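Local coordinates for protein ribokinase (Thermotoga maritima, PDB 1VM7) that probably phosphorylates D-ribose at O-5, using ATP and a divalent cation, most likely magnesium, to make D-ribose 5-phosphate, at residues I25-K30 / I44-F49; V72-N77 / A126-E131; G104-E109 / N116-F121; V166-A171 / D185-N190; V220-V225 / V232-K237. One frame throughout, in Å; residues are numbered along the deposited sequence.

Contact 1: residues I25-K30 / I44-F49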
# COMPACT_ATOMS: atom_id res chain seq x y z
N ILE A 25 -2.75 3.45 -9.01
CA ILE A 25 -1.59 2.60 -8.84
C ILE A 25 -2.09 1.35 -8.17
O ILE A 25 -2.71 1.45 -7.12
CB ILE A 25 -0.59 3.24 -7.86
CG1 ILE A 25 -0.24 4.64 -8.32
CG2 ILE A 25 0.66 2.39 -7.72
CD1 ILE A 25 0.38 4.71 -9.70
N ASP A 26 -1.81 0.18 -8.76
CA ASP A 26 -2.15 -1.09 -8.10
C ASP A 26 -0.92 -1.61 -7.38
O ASP A 26 0.10 -1.91 -8.00
CB ASP A 26 -2.64 -2.10 -9.12
CG ASP A 26 -4.01 -1.75 -9.65
OD1 ASP A 26 -4.79 -1.20 -8.89
OD2 ASP A 26 -4.30 -2.05 -10.81
N ILE A 27 -1.05 -1.72 -6.06
CA ILE A 27 0.04 -2.14 -5.19
C ILE A 27 -0.23 -3.58 -4.77
O ILE A 27 -1.14 -3.83 -3.97
CB ILE A 27 0.23 -1.19 -3.96
CG1 ILE A 27 0.55 0.23 -4.44
CG2 ILE A 27 1.33 -1.68 -3.03
CD1 ILE A 27 0.14 1.28 -3.46
N VAL A 28 0.54 -4.52 -5.33
CA VAL A 28 0.24 -5.92 -5.14
C VAL A 28 1.19 -6.42 -4.07
O VAL A 28 2.41 -6.41 -4.24
CB VAL A 28 0.39 -6.74 -6.43
CG1 VAL A 28 0.08 -8.22 -6.17
CG2 VAL A 28 -0.55 -6.18 -7.51
N LEU A 29 0.61 -6.86 -2.96
CA LEU A 29 1.40 -7.41 -1.87
C LEU A 29 1.17 -8.93 -1.86
O LEU A 29 0.10 -9.41 -1.54
CB LEU A 29 1.01 -6.78 -0.55
CG LEU A 29 1.13 -5.26 -0.59
CD1 LEU A 29 0.23 -4.63 0.43
CD2 LEU A 29 2.58 -4.85 -0.44
N LYS A 30 2.20 -9.66 -2.22
CA LYS A 30 2.21 -11.11 -2.25
C LYS A 30 2.52 -11.62 -0.85
O LYS A 30 3.56 -11.28 -0.28
CB LYS A 30 3.31 -11.51 -3.21
CG LYS A 30 3.24 -12.87 -3.77
CD LYS A 30 3.88 -12.89 -5.15
CE LYS A 30 2.88 -12.46 -6.25
NZ LYS A 30 2.54 -11.02 -6.28
N ILE A 44 5.94 -11.17 0.84
CA ILE A 44 6.91 -11.88 0.05
C ILE A 44 7.46 -10.97 -1.06
O ILE A 44 8.65 -10.98 -1.39
CB ILE A 44 6.26 -13.11 -0.57
CG1 ILE A 44 5.85 -14.09 0.54
CG2 ILE A 44 7.23 -13.78 -1.57
CD1 ILE A 44 5.11 -15.33 0.04
N GLU A 45 6.56 -10.21 -1.68
CA GLU A 45 6.95 -9.26 -2.70
C GLU A 45 5.98 -8.11 -2.67
O GLU A 45 4.83 -8.29 -2.26
CB GLU A 45 6.90 -9.87 -4.09
CG GLU A 45 7.96 -10.88 -4.36
CD GLU A 45 8.02 -11.27 -5.80
OE1 GLU A 45 7.19 -10.78 -6.61
OE2 GLU A 45 8.94 -12.05 -6.14
N MET A 46 6.47 -6.95 -3.12
CA MET A 46 5.64 -5.81 -3.46
C MET A 46 5.96 -5.39 -4.87
O MET A 46 7.11 -5.17 -5.22
CB MET A 46 5.89 -4.63 -2.55
CG MET A 46 4.92 -3.49 -2.80
SD MET A 46 5.29 -2.04 -1.80
CE MET A 46 6.65 -1.37 -2.69
N ASN A 47 4.91 -5.31 -5.68
CA ASN A 47 4.99 -4.89 -7.06
C ASN A 47 3.90 -3.89 -7.38
O ASN A 47 2.77 -4.08 -7.02
CB ASN A 47 4.85 -6.12 -7.96
CG ASN A 47 5.96 -7.12 -7.74
OD1 ASN A 47 7.05 -6.97 -8.30
ND2 ASN A 47 5.72 -8.13 -6.94
N VAL A 48 4.26 -2.83 -8.08
CA VAL A 48 3.38 -1.73 -8.35
C VAL A 48 3.18 -1.63 -9.87
O VAL A 48 4.12 -1.78 -10.64
CB VAL A 48 4.03 -0.47 -7.78
CG1 VAL A 48 3.13 0.71 -7.91
CG2 VAL A 48 4.37 -0.69 -6.27
N PHE A 49 1.93 -1.43 -10.27
CA PHE A 49 1.54 -1.42 -11.64
C PHE A 49 0.59 -0.25 -11.83
O PHE A 49 -0.23 0.04 -10.95
CB PHE A 49 0.80 -2.71 -11.98
CG PHE A 49 1.55 -3.95 -11.62
CD1 PHE A 49 2.47 -4.50 -12.50
CD2 PHE A 49 1.34 -4.55 -10.39
CE1 PHE A 49 3.15 -5.65 -12.17
CE2 PHE A 49 2.01 -5.70 -10.07
CZ PHE A 49 2.92 -6.25 -10.94
O HOH W 1 3.57 -8.55 -5.56
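The antiparallel hairpin of strands 24-30 and 40-51, part of the small four-stranded sheet that serves as the lid in ribokinases, sets D26, V28 and K30 opposite F49, N47 and E45 in hydrogen-bonded pairs. I25 and D26 are predicted to bind the substrate. At the K30 end a classic beta bulge puts both I44 and E45 across from K30. I44 N bonds to K30 O at 2.6 Å, E45 N only weakly. On the face of D26, V28 and K30, one water donates to V28 O and accepts from K30 NZ and N47 ND2. N47 ND2 also reaches E45 OE1 at 3.0 Å, on its anti side. V28 CG2 meets the edge of the F49 ring, 3.7 Å from CE2. On the other face, M46, its CG anti to the backbone N (chi1 -174°), lies alongside I27 and L29, with CG 3.6 Å from L29 CD2 and 4.0 Å from I27 CG2. Replacing M46 by alanine would probably open a gap beside L29 and I27. Strand 105-110 flanks strand 24-30, helix 79-90 meets I25, I27 and V48 through Y80, and M46 packs on F121 of the second subunit.

Contact 2: residues V72-N77 / A126-E131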
# COMPACT_ATOMS: atom_id res chain seq x y z
N VAL A 72 -8.62 13.01 -19.69
CA VAL A 72 -8.86 13.88 -18.54
C VAL A 72 -8.94 12.97 -17.34
O VAL A 72 -9.75 12.03 -17.27
CB VAL A 72 -10.12 14.77 -18.70
CG1 VAL A 72 -10.27 15.70 -17.48
CG2 VAL A 72 -9.96 15.61 -19.94
N THR A 73 -8.03 13.24 -16.40
CA THR A 73 -7.89 12.38 -15.22
C THR A 73 -7.26 13.21 -14.11
O THR A 73 -6.54 14.15 -14.36
CB THR A 73 -7.05 11.09 -15.47
OG1 THR A 73 -7.06 10.26 -14.30
CG2 THR A 73 -5.60 11.42 -15.79
N CYS A 74 -7.59 12.87 -12.87
CA CYS A 74 -6.99 13.53 -11.74
C CYS A 74 -5.97 12.64 -11.08
O CYS A 74 -6.26 11.51 -10.71
CB CYS A 74 -8.05 13.93 -10.72
SG CYS A 74 -8.80 15.51 -11.11
N ILE A 75 -4.76 13.18 -10.92
CA ILE A 75 -3.71 12.47 -10.21
C ILE A 75 -3.14 13.42 -9.19
O ILE A 75 -3.53 14.56 -9.14
CB ILE A 75 -2.62 11.95 -11.17
CG1 ILE A 75 -1.96 13.11 -11.95
CG2 ILE A 75 -3.24 10.93 -12.14
CD1 ILE A 75 -1.09 12.69 -13.02
N GLY A 76 -2.25 12.93 -8.35
CA GLY A 76 -1.73 13.71 -7.23
C GLY A 76 -0.49 14.49 -7.62
O GLY A 76 -0.23 14.75 -8.79
N ASN A 77 0.28 14.86 -6.61
CA ASN A 77 1.59 15.50 -6.82
C ASN A 77 2.72 14.65 -6.28
O ASN A 77 3.80 15.16 -5.96
CB ASN A 77 1.62 16.90 -6.23
CG ASN A 77 0.99 17.92 -7.14
OD1 ASN A 77 1.46 18.10 -8.27
ND2 ASN A 77 -0.07 18.59 -6.67
N ALA A 126 -11.35 11.19 -6.88
CA ALA A 126 -12.54 11.77 -6.29
C ALA A 126 -12.61 13.28 -6.50
O ALA A 126 -13.64 13.90 -6.25
CB ALA A 126 -12.58 11.43 -4.79
N GLU A 127 -11.51 13.88 -6.94
CA GLU A 127 -11.46 15.30 -7.17
C GLU A 127 -11.84 15.69 -8.58
O GLU A 127 -11.91 16.87 -8.87
CB GLU A 127 -10.06 15.80 -6.85
CG GLU A 127 -9.65 15.56 -5.42
CD GLU A 127 -10.57 16.23 -4.40
OE1 GLU A 127 -10.64 17.49 -4.33
OE2 GLU A 127 -11.20 15.47 -3.63
N LEU A 128 -12.09 14.72 -9.43
CA LEU A 128 -12.42 14.97 -10.82
C LEU A 128 -13.90 15.29 -10.91
O LEU A 128 -14.74 14.44 -11.25
CB LEU A 128 -12.04 13.78 -11.68
CG LEU A 128 -12.30 13.92 -13.18
CD1 LEU A 128 -12.15 15.37 -13.72
CD2 LEU A 128 -11.42 12.95 -13.94
N LYS A 129 -14.18 16.56 -10.64
CA LYS A 129 -15.52 17.11 -10.59
C LYS A 129 -15.79 17.93 -11.85
O LYS A 129 -14.86 18.28 -12.63
CB LYS A 129 -15.68 18.00 -9.35
CG LYS A 129 -15.59 17.20 -8.01
CD LYS A 129 -15.17 18.11 -6.87
CE LYS A 129 -14.85 17.34 -5.60
NZ LYS A 129 -16.04 16.59 -5.14
N LYS A 130 -17.06 18.25 -12.03
CA LYS A 130 -17.53 18.85 -13.27
C LYS A 130 -16.88 20.20 -13.53
O LYS A 130 -16.63 20.54 -14.68
CB LYS A 130 -19.07 18.82 -13.32
CG LYS A 130 -19.79 19.62 -12.24
CD LYS A 130 -21.23 19.15 -12.06
CE LYS A 130 -22.12 20.28 -11.58
NZ LYS A 130 -21.51 21.03 -10.43
N GLU A 131 -16.52 20.90 -12.45
CA GLU A 131 -15.84 22.19 -12.50
C GLU A 131 -14.41 22.14 -13.05
O GLU A 131 -13.86 23.17 -13.43
CB GLU A 131 -15.84 22.77 -11.10
CG GLU A 131 -17.24 23.14 -10.60
CD GLU A 131 -18.00 21.97 -10.00
OE1 GLU A 131 -17.35 20.92 -9.72
OE2 GLU A 131 -19.23 22.09 -9.81
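The packing of strand 69-75 of the large sheet against the loop leading to helix 135-138 rests on C74 and L128, whose CB atoms are directed toward each other's segment. C74 carries SG anti to its own carbonyl carbon (chi1 -85°), which brings the sulfur to 3.7 Å from both CA and CB of L128. The leucine branches at CG: CD2 lies over the strand backbone, 3.8 Å from T73 CA, and CD1 comes within 4.2 Å of V72 CG1. L128 sits at the centre of an inverse gamma turn, whose weak bond from K129 N to E127 O spans 2.9 Å, and at this bend the side chain faces the strand. No hydrogen bond joins the two segments, so the contact is apolar; a small, weakly polar cysteine probably suits it by letting the turn come close. T73 turns its side chain the other way, and OG1 bonds to S23 OG and G21 O. L128 packs further on I133, C74 on L132 and I97, and L128 O is bonded to T154 OG1.

Contact 3: residues G104-E109 / N116-F121; sequences GRAFIE and NRIIIF
E109 holds CG opposite its backbone N (chi1 179°) and stays extended to the carboxylate, while R117 starts with CG between its N and carbonyl carbon (chi1 61°) and then runs straight to NE. Paired across the hairpin 105-110/116-121, both rise on one face, and these torsions bring their charged ends together. R117 NH2 (3.0 Å) and NE (3.1 Å) both grip E109 OE1, which lies at the edge of the guanidinium plane. They come from one face of the carboxylate, the two planes standing 77° apart. F107 N gives I119 O a nearly straight bond of 2.7 Å. On the other face, A106 CB is 4.1 Å from I118 CG2, while I108 CG1 meets I118 CG1 at 4.0 Å. I118, I119 and I120 pair in a parallel ladder with a strand of the second subunit, so the sheet runs on across the interface. T35 OG1 bonds to E109 OE2 and T35 O to R117 NH2, and because R117 of the second subunit lies close by, E109 probably offsets two neighbouring positive charges.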
# COMPACT_ATOMS: atom_id res chain seq x y z
N GLY A 104 -4.70 8.09 -6.72
CA GLY A 104 -5.53 6.95 -6.35
C GLY A 104 -4.67 5.69 -6.35
O GLY A 104 -3.71 5.55 -7.17
N ARG A 105 -4.97 4.82 -5.39
CA ARG A 105 -4.22 3.58 -5.21
C ARG A 105 -5.10 2.44 -4.74
O ARG A 105 -6.16 2.66 -4.16
CB ARG A 105 -3.02 3.80 -4.32
CG ARG A 105 -3.23 4.22 -2.90
CD ARG A 105 -1.94 4.84 -2.40
NE ARG A 105 -1.65 6.02 -3.18
CZ ARG A 105 -0.54 6.75 -3.15
NH1 ARG A 105 0.47 6.47 -2.34
NH2 ARG A 105 -0.45 7.80 -3.95
N ALA A 106 -4.72 1.24 -5.09
CA ALA A 106 -5.44 0.06 -4.64
C ALA A 106 -4.38 -0.85 -4.02
O ALA A 106 -3.29 -1.07 -4.59
CB ALA A 106 -6.16 -0.61 -5.76
N PHE A 107 -4.69 -1.35 -2.83
CA PHE A 107 -3.79 -2.22 -2.09
C PHE A 107 -4.33 -3.63 -2.17
O PHE A 107 -5.38 -3.94 -1.57
CB PHE A 107 -3.71 -1.80 -0.65
CG PHE A 107 -3.21 -0.41 -0.48
CD1 PHE A 107 -4.10 0.67 -0.49
CD2 PHE A 107 -1.87 -0.15 -0.33
CE1 PHE A 107 -3.63 1.95 -0.33
CE2 PHE A 107 -1.41 1.16 -0.15
CZ PHE A 107 -2.29 2.19 -0.15
N ILE A 108 -3.63 -4.47 -2.92
CA ILE A 108 -4.13 -5.77 -3.32
C ILE A 108 -3.29 -6.82 -2.60
O ILE A 108 -2.10 -6.97 -2.86
CB ILE A 108 -4.04 -5.98 -4.86
CG1 ILE A 108 -4.75 -4.86 -5.62
CG2 ILE A 108 -4.60 -7.39 -5.24
CD1 ILE A 108 -4.36 -4.74 -7.08
N GLU A 109 -3.92 -7.54 -1.68
CA GLU A 109 -3.23 -8.61 -0.94
C GLU A 109 -3.56 -9.91 -1.62
O GLU A 109 -4.71 -10.23 -1.72
CB GLU A 109 -3.66 -8.61 0.52
CG GLU A 109 -3.02 -9.69 1.39
CD GLU A 109 -3.39 -9.58 2.89
OE1 GLU A 109 -4.15 -8.66 3.30
OE2 GLU A 109 -2.89 -10.43 3.66
N ASN A 116 -7.22 -13.01 -3.83
CA ASN A 116 -6.85 -11.67 -3.41
C ASN A 116 -8.00 -10.95 -2.69
O ASN A 116 -9.16 -11.41 -2.70
CB ASN A 116 -6.33 -10.85 -4.62
CG ASN A 116 -7.46 -10.34 -5.53
OD1 ASN A 116 -8.50 -9.86 -5.07
ND2 ASN A 116 -7.24 -10.43 -6.84
N ARG A 117 -7.65 -9.83 -2.07
CA ARG A 117 -8.63 -8.84 -1.60
C ARG A 117 -7.98 -7.48 -1.72
O ARG A 117 -6.76 -7.40 -1.82
CB ARG A 117 -9.05 -9.09 -0.15
CG ARG A 117 -7.89 -9.01 0.83
CD ARG A 117 -8.34 -9.29 2.21
NE ARG A 117 -7.21 -9.37 3.12
CZ ARG A 117 -7.18 -10.15 4.20
NH1 ARG A 117 -8.22 -10.94 4.49
NH2 ARG A 117 -6.09 -10.19 4.95
N ILE A 118 -8.81 -6.44 -1.72
CA ILE A 118 -8.40 -5.13 -2.22
C ILE A 118 -8.99 -4.02 -1.34
O ILE A 118 -10.20 -3.99 -1.06
CB ILE A 118 -8.89 -4.94 -3.68
CG1 ILE A 118 -8.43 -6.09 -4.58
CG2 ILE A 118 -8.41 -3.68 -4.26
CD1 ILE A 118 -8.71 -5.83 -6.09
N ILE A 119 -8.10 -3.12 -0.89
CA ILE A 119 -8.51 -1.85 -0.33
C ILE A 119 -8.22 -0.76 -1.35
O ILE A 119 -7.08 -0.64 -1.81
CB ILE A 119 -7.76 -1.54 0.94
CG1 ILE A 119 -8.16 -2.53 2.07
CG2 ILE A 119 -8.08 -0.13 1.40
CD1 ILE A 119 -7.11 -2.62 3.18
N ILE A 120 -9.24 0.02 -1.68
CA ILE A 120 -9.16 1.05 -2.70
C ILE A 120 -9.22 2.42 -2.06
O ILE A 120 -10.14 2.71 -1.33
CB ILE A 120 -10.32 0.93 -3.72
CG1 ILE A 120 -10.07 -0.30 -4.59
CG2 ILE A 120 -10.37 2.19 -4.62
CD1 ILE A 120 -11.17 -0.62 -5.53
N PHE A 121 -8.22 3.26 -2.37
CA PHE A 121 -8.20 4.64 -1.94
C PHE A 121 -8.37 5.49 -3.17
O PHE A 121 -7.46 5.62 -4.00
CB PHE A 121 -6.91 4.97 -1.23
CG PHE A 121 -6.80 6.41 -0.83
CD1 PHE A 121 -7.57 6.91 0.18
CD2 PHE A 121 -5.91 7.25 -1.48
CE1 PHE A 121 -7.44 8.25 0.56
CE2 PHE A 121 -5.76 8.56 -1.08
CZ PHE A 121 -6.53 9.05 -0.08

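Contact 4: residues V166-A171 / D185-N190; sequences VIFDPA and DYLTPN
D169 reaches across to T188 just beyond the ends of parallel strands 165-168 and 186-187. CB lies 3.5 Å from T188 OG1, and CG is equally close to that hydroxyl. With CG opposite the backbone N (chi1 -166°), the carboxylate bends toward the threonine, and OD1 accepts a bond of 3.0 Å from T188 OG1, whose oxygen stands well above the carboxylate plane. OD1 also lies 2.8 Å from T188 O, a close pair of acceptors that is not a hydrogen bond. K226 NZ forms a salt bridge with OD1, and N261 ND2 holds T188 OG1, so a threonine hydroxyl suits a place needing one donor and one acceptor. Putting an asparagine in place of D169 would probably leave K226 without its charge mate. At the start of the pairing, V166 O accepts from both D185 N and Y186 N, and D185 OD2 takes V166 N at 3.0 Å on its anti side. L187 CD1 comes within 3.5 Å of F168 CD2. P170, centre of an inverse gamma turn, lays its CA over one face of the F168 ring, and its CG touches P189 CB at 3.6 Å. N190, which caps E193 N, and K226 are predicted to bind ATP; OD1 of D169, accepting from T188 OG1 and paired with K226 NZ, is likely to help place K226 at that site.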
# COMPACT_ATOMS: atom_id res chain seq x y z
N VAL A 166 -20.59 8.83 -27.37
CA VAL A 166 -20.42 8.62 -25.94
C VAL A 166 -20.49 7.11 -25.67
O VAL A 166 -21.52 6.46 -25.95
CB VAL A 166 -21.49 9.37 -25.12
CG1 VAL A 166 -21.28 9.16 -23.60
CG2 VAL A 166 -21.49 10.84 -25.45
N ILE A 167 -19.36 6.59 -25.16
CA ILE A 167 -19.17 5.20 -24.78
C ILE A 167 -19.02 5.17 -23.26
O ILE A 167 -18.11 5.79 -22.72
CB ILE A 167 -17.89 4.62 -25.41
CG1 ILE A 167 -17.98 4.69 -26.94
CG2 ILE A 167 -17.68 3.20 -24.91
CD1 ILE A 167 -16.66 4.55 -27.71
N PHE A 168 -19.93 4.45 -22.58
CA PHE A 168 -19.93 4.35 -21.12
C PHE A 168 -19.77 2.88 -20.67
O PHE A 168 -20.57 2.02 -20.99
CB PHE A 168 -21.21 4.95 -20.55
CG PHE A 168 -21.38 4.75 -19.07
CD1 PHE A 168 -20.41 5.16 -18.19
CD2 PHE A 168 -22.53 4.14 -18.56
CE1 PHE A 168 -20.58 4.97 -16.84
CE2 PHE A 168 -22.70 3.96 -17.22
CZ PHE A 168 -21.73 4.37 -16.34
N ASP A 169 -18.67 2.63 -19.98
CA ASP A 169 -18.36 1.33 -19.42
C ASP A 169 -18.86 1.36 -17.97
O ASP A 169 -18.31 2.07 -17.10
CB ASP A 169 -16.85 1.13 -19.50
CG ASP A 169 -16.42 -0.30 -19.27
OD1 ASP A 169 -17.28 -1.22 -19.42
OD2 ASP A 169 -15.19 -0.48 -18.97
N PRO A 170 -19.94 0.64 -17.69
CA PRO A 170 -20.58 0.78 -16.39
C PRO A 170 -19.82 -0.03 -15.32
O PRO A 170 -20.36 -0.95 -14.73
CB PRO A 170 -21.99 0.26 -16.65
CG PRO A 170 -21.77 -0.84 -17.70
CD PRO A 170 -20.63 -0.35 -18.54
N ALA A 171 -18.57 0.35 -15.07
CA ALA A 171 -17.67 -0.45 -14.25
C ALA A 171 -17.03 0.42 -13.15
O ALA A 171 -16.37 1.40 -13.45
CB ALA A 171 -16.61 -1.05 -15.14
N ASP A 185 -24.28 6.50 -26.61
CA ASP A 185 -24.22 5.85 -27.91
C ASP A 185 -23.85 4.38 -27.75
O ASP A 185 -24.34 3.52 -28.46
CB ASP A 185 -23.25 6.62 -28.83
CG ASP A 185 -23.79 8.02 -29.17
OD1 ASP A 185 -24.71 8.10 -29.99
OD2 ASP A 185 -23.33 9.02 -28.59
N TYR A 186 -22.98 4.09 -26.79
CA TYR A 186 -22.59 2.72 -26.46
C TYR A 186 -22.58 2.52 -24.95
O TYR A 186 -22.00 3.33 -24.20
CB TYR A 186 -21.19 2.37 -27.03
CG TYR A 186 -21.17 2.30 -28.53
CD1 TYR A 186 -20.92 3.43 -29.28
CD2 TYR A 186 -21.44 1.12 -29.19
CE1 TYR A 186 -20.91 3.39 -30.65
CE2 TYR A 186 -21.46 1.07 -30.57
CZ TYR A 186 -21.18 2.21 -31.30
OH TYR A 186 -21.19 2.19 -32.68
N LEU A 187 -23.25 1.45 -24.52
CA LEU A 187 -23.14 0.96 -23.15
C LEU A 187 -22.45 -0.39 -23.23
O LEU A 187 -22.86 -1.26 -23.99
CB LEU A 187 -24.53 0.81 -22.52
CG LEU A 187 -24.58 0.40 -21.05
CD1 LEU A 187 -24.16 1.55 -20.18
CD2 LEU A 187 -25.96 -0.09 -20.65
N THR A 188 -21.39 -0.58 -22.44
CA THR A 188 -20.52 -1.76 -22.63
C THR A 188 -20.37 -2.57 -21.35
O THR A 188 -19.29 -2.67 -20.81
CB THR A 188 -19.11 -1.34 -23.14
OG1 THR A 188 -18.42 -0.60 -22.13
CG2 THR A 188 -19.22 -0.47 -24.41
N PRO A 189 -21.46 -3.13 -20.82
CA PRO A 189 -21.33 -3.88 -19.59
C PRO A 189 -20.74 -5.25 -19.85
O PRO A 189 -20.93 -5.78 -20.93
CB PRO A 189 -22.79 -4.03 -19.13
CG PRO A 189 -23.53 -4.12 -20.42
CD PRO A 189 -22.84 -3.16 -21.34
N ASN A 190 -20.03 -5.81 -18.89
CA ASN A 190 -19.72 -7.23 -18.91
C ASN A 190 -20.92 -7.98 -18.32
O ASN A 190 -21.94 -7.37 -18.01
CB ASN A 190 -18.43 -7.55 -18.14
CG ASN A 190 -18.53 -7.31 -16.63
OD1 ASN A 190 -19.60 -7.41 -16.03
ND2 ASN A 190 -17.38 -7.00 -16.01

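Contact 5: residues V220-V225 / V232-K237; sequences VKNVIV and VLLVNK
V223, I224 and V225 pair with V235, L234 and L233 in a beta hairpin, in the antiparallel part of the large sheet of the ribokinase fold, next to edge strand 239-243. In V223, V225 and V235, CG1 stands opposite the backbone N, a conformation at home in beta strands. V223 CB and V235 CB lie 4.4 Å apart. V225 CB and L233 CB lie 4.1 Å apart, and helix 208-217 packs on this face through A212 and V208. On the face of N222, I224 and L234, I224 CG1, beside its own backbone N, comes to 3.9 Å from L234 CD1, and F260 and F264 of helix 256-269 pack on I224. L234 CD1 also comes within 3.8 Å of N222 OD1, where the apolar face gives way to a pair of amides. N222 keeps CG opposite its carbonyl carbon (chi1 -65°), its ND2 bonded to D185 O. The two amide planes stand 86° apart, and N236 ND2 donates to N222 OD1 at 2.7 Å, nearly in line with its C=O bond and in the amide plane of N236.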
# COMPACT_ATOMS: atom_id res chain seq x y z
N VAL A 220 -30.36 4.37 -24.89
CA VAL A 220 -29.02 3.90 -25.24
C VAL A 220 -29.08 3.46 -26.69
O VAL A 220 -29.96 2.71 -27.04
CB VAL A 220 -28.58 2.68 -24.37
CG1 VAL A 220 -27.27 2.09 -24.88
CG2 VAL A 220 -28.51 3.05 -22.90
N LYS A 221 -28.14 3.89 -27.51
CA LYS A 221 -28.20 3.59 -28.94
C LYS A 221 -27.69 2.18 -29.26
O LYS A 221 -28.25 1.50 -30.11
CB LYS A 221 -27.40 4.64 -29.73
CG LYS A 221 -27.89 6.10 -29.52
CD LYS A 221 -29.27 6.35 -30.17
CE LYS A 221 -29.86 7.72 -29.80
NZ LYS A 221 -30.61 7.69 -28.49
N ASN A 222 -26.61 1.77 -28.61
CA ASN A 222 -26.03 0.43 -28.79
C ASN A 222 -25.64 -0.15 -27.44
O ASN A 222 -25.01 0.54 -26.62
CB ASN A 222 -24.74 0.49 -29.62
CG ASN A 222 -24.96 0.95 -31.04
OD1 ASN A 222 -25.18 0.13 -31.94
ND2 ASN A 222 -24.90 2.27 -31.26
N VAL A 223 -26.01 -1.40 -27.19
CA VAL A 223 -25.41 -2.12 -26.06
C VAL A 223 -24.41 -3.16 -26.56
O VAL A 223 -24.72 -3.98 -27.40
CB VAL A 223 -26.47 -2.85 -25.18
CG1 VAL A 223 -25.77 -3.44 -23.92
CG2 VAL A 223 -27.59 -1.90 -24.78
N ILE A 224 -23.20 -3.12 -26.01
CA ILE A 224 -22.20 -4.14 -26.29
C ILE A 224 -21.98 -4.90 -25.00
O ILE A 224 -21.43 -4.37 -24.05
CB ILE A 224 -20.87 -3.54 -26.76
CG1 ILE A 224 -21.07 -2.73 -28.04
CG2 ILE A 224 -19.84 -4.65 -27.00
CD1 ILE A 224 -19.84 -1.94 -28.43
N VAL A 225 -22.40 -6.15 -24.97
CA VAL A 225 -22.20 -6.95 -23.77
C VAL A 225 -20.95 -7.80 -23.94
O VAL A 225 -20.90 -8.66 -24.79
CB VAL A 225 -23.40 -7.84 -23.44
CG1 VAL A 225 -23.25 -8.41 -22.03
CG2 VAL A 225 -24.72 -7.04 -23.56
N VAL A 232 -18.90 -11.39 -27.57
CA VAL A 232 -19.51 -10.12 -27.34
C VAL A 232 -20.87 -10.12 -28.02
O VAL A 232 -21.05 -10.75 -29.06
CB VAL A 232 -18.62 -9.00 -27.88
CG1 VAL A 232 -19.31 -7.66 -27.74
CG2 VAL A 232 -17.30 -8.98 -27.13
N LEU A 233 -21.82 -9.41 -27.42
CA LEU A 233 -23.12 -9.25 -28.01
C LEU A 233 -23.31 -7.79 -28.35
O LEU A 233 -23.11 -6.94 -27.49
CB LEU A 233 -24.18 -9.72 -27.01
CG LEU A 233 -25.63 -9.63 -27.44
CD1 LEU A 233 -25.88 -10.58 -28.59
CD2 LEU A 233 -26.56 -9.93 -26.24
N LEU A 234 -23.68 -7.50 -29.60
CA LEU A 234 -24.07 -6.15 -30.00
C LEU A 234 -25.57 -6.13 -30.15
O LEU A 234 -26.12 -6.95 -30.84
CB LEU A 234 -23.42 -5.76 -31.34
CG LEU A 234 -23.81 -4.40 -31.96
CD1 LEU A 234 -23.62 -3.21 -31.00
CD2 LEU A 234 -23.04 -4.16 -33.26
N VAL A 235 -26.21 -5.17 -29.49
CA VAL A 235 -27.66 -5.01 -29.55
C VAL A 235 -27.97 -3.56 -29.89
O VAL A 235 -27.55 -2.64 -29.18
CB VAL A 235 -28.33 -5.38 -28.20
CG1 VAL A 235 -29.86 -5.20 -28.26
CG2 VAL A 235 -27.97 -6.80 -27.80
N ASN A 236 -28.70 -3.37 -30.98
CA ASN A 236 -29.26 -2.07 -31.32
C ASN A 236 -30.62 -2.25 -31.99
O ASN A 236 -31.08 -3.39 -32.16
CB ASN A 236 -28.29 -1.28 -32.20
CG ASN A 236 -27.52 -2.16 -33.17
OD1 ASN A 236 -28.09 -3.03 -33.84
ND2 ASN A 236 -26.22 -1.95 -33.24
N LYS A 237 -31.28 -1.14 -32.33
CA LYS A 237 -32.57 -1.18 -33.06
C LYS A 237 -32.59 -2.13 -34.25
O LYS A 237 -33.60 -2.76 -34.51
CB LYS A 237 -33.00 0.22 -33.52
CG LYS A 237 -31.94 1.02 -34.29
CD LYS A 237 -32.60 1.80 -35.43
CE LYS A 237 -31.61 2.70 -36.17
NZ LYS A 237 -32.34 3.38 -37.30

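Contacts 1 and 3 share the small four-stranded sheet, strands 24-30 and 105-110 being neighbours in it; their centres are about 10 Å apart and both touch the second subunit. Contacts 2, 4 and 5 reach the large mixed sheet. There contacts 4 and 5, with centres about 9 Å apart, meet where strand 186-187 joins strand 222-226, while contact 2 sits about 30 Å from contact 5, centre to centre, toward the other end. Along the chain contact 1 comes first, contact 3 falls between the two halves of contact 2, and contacts 4 and 5 follow. The lid that touches the second subunit is one sheet, while the predicted nucleotide site lies at the ends of strands of the other.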